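PDB 6TH0: acyl-CoA N-acyltransferases (NAT) superfamily protein from Arabidopsis thaliana, which probably transfers the acetyl group of acetyl-CoA to N-terminal methionines of transmembrane proteins, and also to protein lysines. Local coordinates for residues F36-V39 with G43-V46; I83-S88 with V128-Y133. All coordinates share one frame; numbering follows the deposited sequence.

How the contacts relate
Both contacts belong to the single GNAT acetyltransferase domain and both reach its seven-stranded mixed sheet, but at different strands. Contact 1 closes before contact 2 opens along the chain: it joins helix 33-41 to the strand that follows, 45-52, whereas contact 2 brings the long loop between strands 63-73 and 93-102 against the start of strand 129-137. Their centres are 23 Å apart and their nearest atoms about 9 Å, so they do not touch. Contact 1 thus joins a local helix-to-strand turn at the sheet. Contact 2 spans 39 intervening residues and lays a surface loop beside one of the two parallel strands at the sheet's middle.

Contact 1. Residues F36-V39 with G43-V46; sequences FQNV and GDIV
The backbones of Val39 and Ile45 come within 5.6 Å, CA to CA, where the chain leaves helix 33-41, turns tightly and enters strand 45-52. No clear direct hydrogen bond links the two segments; instead a water donates to Val39 O and, at 2.9 Å, to Ile45 O, bridging the helix carbonyl to the first residue of the strand. The modelled 2.5 Å from the water to Val39 O is unusually short, and its exact value is doubtful.

Ile45 carries most of the side-chain contact. Its CB points at the helix, and with chi2 at -174° the side chain stays stretched, pushing CD1 in between Asn38 and Val39. There CD1 lies almost directly above the amide carbon of Asn38, 3.4 Å from CG, so that a methyl covers one flat side of the amide. The same methyl meets Val39 CG2 at 3.8 Å, while the other branch, Ile45 CG2, reaches Val39 CA at 3.9 Å. Farther out, the Asp44 carboxylate comes up to the Asn38 amide, its OD1 3.6 Å from Asn38 CG, and the two flat groups are nearly coplanar. Val39 and Ile45 are buried, whereas Asp44 lies at the surface.

This is the turn between the second helix and second strand of the GNAT fold. Asp44 and Val46 are backbone-bonded to Ile71 and Ala69 of the antiparallel strand 63-73. Val39 also packs on Thr68 of that strand and on Leu19 of helix 16-26, whose His23 meets Phe36 edge-to-face.

Contact 2. Residues I83-S88 with V128-Y133; sequences IRYDSS and VCRGVY
The long loop between strands 63-73 and 93-102 lies against the start of strand 129-137 through Ile83 and Tyr85, which share one face of the Arg130 guanidinium. Ile83 CG2 sits over the NH1 side, 3.5 Å from Arg130 NH1, and Tyr85 CD1 over the other branch, 3.5 Å from Arg130 NH2. The ring and guanidinium planes stand 71° apart, so this is no flat stack. Ile83 CD1 meets the aliphatic stem at Arg130 CD, 3.7 Å away, and Ile83 CG2 is also centred over a face of the Tyr85 ring, 3.8 Å above its plane, so this methyl sits in the corner where the phenol and the guanidinium meet.

Arg130 gets there by an almost straight chain, chi2 and chi3 near 180°, rising from the strand beneath the loop; chi4 of -88° then turns the guanidinium out of line with that stem. In the GNAT fold, strand 129-137 runs parallel to 93-102 and antiparallel to 167-177; Arg130 is backbone-bonded to Thr93 and Ile178, on both flanks, and Ile83 rests on Phe177.

No hydrogen bond crosses between the two segments. The polar end of Arg130 turns to the loop's return, NE donating to Glu91 O and NH2 weakly to Gly90 O. Cut back to an alanine, this position is likely to leave Glu91 O without its side-chain donor and Ile83 and Tyr85 without the flat group they rest on. Tyr85 itself is held by Ser80 OG at its hydroxyl and by a cation-pi contact with Lys75. Beyond it the loop bends in an Asx turn, Ser88 N donating to Asp86 OD1 at 3.2 Å from above the carboxylate plane, with Ser88 OG donating to Asp86 OD2 at 3.0 Å.

Contact 1. Residues F36-V39 with G43-V46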
loop_
_atom_site.group_PDB
_atom_site.type_symbol
_atom_site.label_atom_id
_atom_site.label_comp_id
_atom_site.label_asym_id
_atom_site.label_seq_id
_atom_site.Cartn_x
_atom_site.Cartn_y
_atom_site.Cartn_z
ATOM N N PHE A 36 -13.790 -1.298 1.591
ATOM C CA PHE A 36 -13.633 0.138 1.769
ATOM C C PHE A 36 -14.188 0.611 3.101
ATOM O O PHE A 36 -13.695 1.610 3.639
ATOM C CB PHE A 36 -14.240 0.862 0.577
ATOM C CG PHE A 36 -13.525 0.535 -0.693
ATOM C CD1 PHE A 36 -12.294 1.110 -0.970
ATOM C CD2 PHE A 36 -14.049 -0.389 -1.580
ATOM C CE1 PHE A 36 -11.604 0.786 -2.112
ATOM C CE2 PHE A 36 -13.367 -0.707 -2.742
ATOM C CZ PHE A 36 -12.137 -0.120 -3.004
ATOM N N GLN A 37 -15.211 -0.067 3.637
ATOM C CA GLN A 37 -15.648 0.217 4.996
ATOM C C GLN A 37 -14.530 -0.091 5.983
ATOM O O GLN A 37 -14.308 0.653 6.945
ATOM C CB GLN A 37 -16.898 -0.601 5.351
ATOM C CG GLN A 37 -18.210 -0.128 4.742
ATOM C CD GLN A 37 -18.642 1.240 5.247
ATOM O OE1 GLN A 37 -18.329 1.630 6.371
ATOM N NE2 GLN A 37 -19.395 1.961 4.426
ATOM N N ASN A 38 -13.863 -1.229 5.796
ATOM C CA ASN A 38 -12.726 -1.579 6.641
ATOM C C ASN A 38 -11.657 -0.494 6.590
ATOM O O ASN A 38 -11.146 -0.061 7.628
ATOM C CB ASN A 38 -12.172 -2.929 6.186
ATOM C CG ASN A 38 -11.032 -3.453 7.059
ATOM O OD1 ASN A 38 -10.620 -2.845 8.064
ATOM N ND2 ASN A 38 -10.563 -4.646 6.705
ATOM N N VAL A 39 -11.353 0.004 5.397
ATOM C CA VAL A 39 -10.294 1.002 5.250
ATOM C C VAL A 39 -10.641 2.261 6.038
ATOM O O VAL A 39 -9.858 2.725 6.873
ATOM C CB VAL A 39 -10.060 1.327 3.762
ATOM C CG1 VAL A 39 -9.137 2.527 3.614
ATOM C CG2 VAL A 39 -9.482 0.129 3.010
ATOM N N GLY A 43 -8.732 0.260 12.286
ATOM C CA GLY A 43 -8.473 -1.001 12.950
ATOM C C GLY A 43 -7.278 -1.754 12.398
ATOM O O GLY A 43 -6.129 -1.383 12.664
ATOM N N ASP A 44 -7.531 -2.821 11.634
ATOM C CA ASP A 44 -6.448 -3.626 11.082
ATOM C C ASP A 44 -5.978 -3.152 9.717
ATOM O O ASP A 44 -5.011 -3.721 9.199
ATOM C CB ASP A 44 -6.833 -5.095 10.977
ATOM C CG ASP A 44 -8.019 -5.319 10.059
ATOM O OD1 ASP A 44 -8.664 -4.323 9.668
ATOM O OD2 ASP A 44 -8.315 -6.489 9.739
ATOM N N ILE A 45 -6.528 -2.060 9.191
ATOM C CA ILE A 45 -6.029 -1.453 7.968
ATOM C C ILE A 45 -5.594 -0.045 8.319
ATOM O O ILE A 45 -6.340 0.704 8.959
ATOM C CB ILE A 45 -7.091 -1.414 6.850
ATOM C CG1 ILE A 45 -7.376 -2.823 6.329
ATOM C CG2 ILE A 45 -6.661 -0.441 5.698
ATOM C CD1 ILE A 45 -8.296 -2.831 5.123
ATOM N N VAL A 46 -4.363 0.285 7.956
ATOM C CA VAL A 46 -3.836 1.626 8.100
ATOM C C VAL A 46 -3.838 2.239 6.716
ATOM O O VAL A 46 -3.674 1.546 5.700
ATOM C CB VAL A 46 -2.440 1.673 8.759
ATOM C CG1 VAL A 46 -2.540 1.308 10.231
ATOM C CG2 VAL A 46 -1.473 0.739 8.044
HETATM O O HOH W 1 -7.403 2.917 7.427
#

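Contact 2. Residues I83-S88 with V128-Y133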
loop_
_atom_site.group_PDB
_atom_site.type_symbol
_atom_site.label_atom_id
_atom_site.label_comp_id
_atom_site.label_asym_id
_atom_site.label_seq_id
_atom_site.Cartn_x
_atom_site.Cartn_y
_atom_site.Cartn_z
ATOM N N ILE A 83 12.711 -14.550 7.150
ATOM C CA ILE A 83 12.989 -13.817 8.383
ATOM C C ILE A 83 13.832 -14.648 9.340
ATOM O O ILE A 83 13.600 -15.853 9.504
ATOM C CB ILE A 83 11.667 -13.399 9.059
ATOM C CG1 ILE A 83 10.927 -12.409 8.167
ATOM C CG2 ILE A 83 11.903 -12.840 10.457
ATOM C CD1 ILE A 83 9.537 -11.993 8.671
ATOM N N ARG A 84 14.844 -14.024 9.930
ATOM C CA ARG A 84 15.612 -14.654 10.996
ATOM C C ARG A 84 14.893 -14.301 12.285
ATOM O O ARG A 84 14.834 -13.124 12.654
ATOM C CB ARG A 84 17.062 -14.172 11.013
ATOM C CG ARG A 84 17.954 -14.813 9.950
ATOM C CD ARG A 84 19.416 -14.826 10.377
ATOM N NE ARG A 84 19.981 -13.485 10.476
ATOM C CZ ARG A 84 20.046 -12.779 11.599
ATOM N NH1 ARG A 84 19.573 -13.283 12.728
ATOM N NH2 ARG A 84 20.578 -11.566 11.595
ATOM N N TYR A 85 14.342 -15.309 12.956
ATOM C CA TYR A 85 13.569 -15.101 14.168
ATOM C C TYR A 85 14.461 -15.153 15.396
ATOM O O TYR A 85 15.129 -16.158 15.637
ATOM C CB TYR A 85 12.466 -16.151 14.291
ATOM C CG TYR A 85 11.330 -15.914 13.342
ATOM C CD1 TYR A 85 10.372 -14.958 13.623
ATOM C CD2 TYR A 85 11.221 -16.635 12.161
ATOM C CE1 TYR A 85 9.344 -14.729 12.766
ATOM C CE2 TYR A 85 10.191 -16.419 11.302
ATOM C CZ TYR A 85 9.257 -15.460 11.607
ATOM O OH TYR A 85 8.215 -15.228 10.769
ATOM N N ASP A 86 14.390 -14.114 16.211
ATOM C CA ASP A 86 15.142 -14.036 17.450
ATOM C C ASP A 86 14.178 -14.431 18.556
ATOM O O ASP A 86 13.158 -13.773 18.751
ATOM C CB ASP A 86 15.702 -12.632 17.661
ATOM C CG ASP A 86 16.396 -12.481 18.992
ATOM O OD1 ASP A 86 16.589 -13.502 19.687
ATOM O OD2 ASP A 86 16.750 -11.339 19.344
ATOM N N SER A 87 14.514 -15.485 19.294
ATOM C CA SER A 87 13.582 -15.988 20.295
ATOM C C SER A 87 13.193 -14.912 21.301
ATOM O O SER A 87 12.047 -14.886 21.760
ATOM C CB SER A 87 14.188 -17.196 21.003
ATOM O OG SER A 87 13.373 -17.628 22.078
ATOM N N SER A 88 14.115 -14.003 21.634
ATOM C CA SER A 88 13.867 -13.034 22.699
ATOM C C SER A 88 12.892 -11.925 22.305
ATOM O O SER A 88 12.274 -11.322 23.186
ATOM C CB SER A 88 15.192 -12.421 23.145
ATOM O OG SER A 88 15.672 -11.523 22.159
ATOM N N VAL A 128 8.018 -4.414 17.322
ATOM C CA VAL A 128 8.542 -5.608 16.655
ATOM C C VAL A 128 8.044 -5.717 15.210
ATOM O O VAL A 128 7.924 -6.823 14.675
ATOM C CB VAL A 128 8.270 -6.886 17.462
ATOM C CG1 VAL A 128 9.080 -8.038 16.871
ATOM C CG2 VAL A 128 8.665 -6.665 18.926
ATOM N N CYS A 129 7.680 -4.596 14.592
ATOM C CA CYS A 129 7.319 -4.605 13.174
ATOM C C CYS A 129 8.571 -4.749 12.316
ATOM O O CYS A 129 9.471 -3.903 12.359
ATOM C CB CYS A 129 6.563 -3.335 12.811
ATOM S SG CYS A 129 5.968 -3.349 11.101
ATOM N N ARG A 130 8.599 -5.791 11.488
ATOM C CA ARG A 130 9.830 -6.183 10.814
ATOM C C ARG A 130 10.006 -5.541 9.455
ATOM O O ARG A 130 11.109 -5.624 8.885
ATOM C CB ARG A 130 9.881 -7.705 10.653
ATOM C CG ARG A 130 9.790 -8.462 11.985
ATOM C CD ARG A 130 9.808 -9.969 11.784
ATOM N NE ARG A 130 9.835 -10.713 13.040
ATOM C CZ ARG A 130 10.945 -11.053 13.689
ATOM N NH1 ARG A 130 12.133 -10.714 13.200
ATOM N NH2 ARG A 130 10.878 -11.732 14.828
ATOM N N GLY A 131 8.991 -4.879 8.946
ATOM C CA GLY A 131 9.126 -4.241 7.651
ATOM C C GLY A 131 7.810 -4.217 6.904
ATOM O O GLY A 131 6.739 -4.365 7.489
ATOM N N VAL A 132 7.932 -4.022 5.589
ATOM C CA VAL A 132 6.811 -3.823 4.676
ATOM C C VAL A 132 6.964 -4.788 3.510
ATOM O O VAL A 132 8.080 -5.010 3.030
ATOM C CB VAL A 132 6.773 -2.365 4.158
ATOM C CG1 VAL A 132 5.553 -2.113 3.249
ATOM C CG2 VAL A 132 6.840 -1.374 5.331
ATOM N N TYR A 133 5.856 -5.381 3.062
ATOM C CA TYR A 133 5.870 -6.185 1.843
ATOM C C TYR A 133 4.572 -5.968 1.077
ATOM O O TYR A 133 3.623 -5.350 1.566
ATOM C CB TYR A 133 6.131 -7.682 2.117
ATOM C CG TYR A 133 5.004 -8.527 2.703
ATOM C CD1 TYR A 133 4.566 -8.352 4.020
ATOM C CD2 TYR A 133 4.419 -9.549 1.953
ATOM C CE1 TYR A 133 3.535 -9.145 4.548
ATOM C CE2 TYR A 133 3.406 -10.347 2.473
ATOM C CZ TYR A 133 2.967 -10.150 3.772
ATOM O OH TYR A 133 1.952 -10.963 4.286
#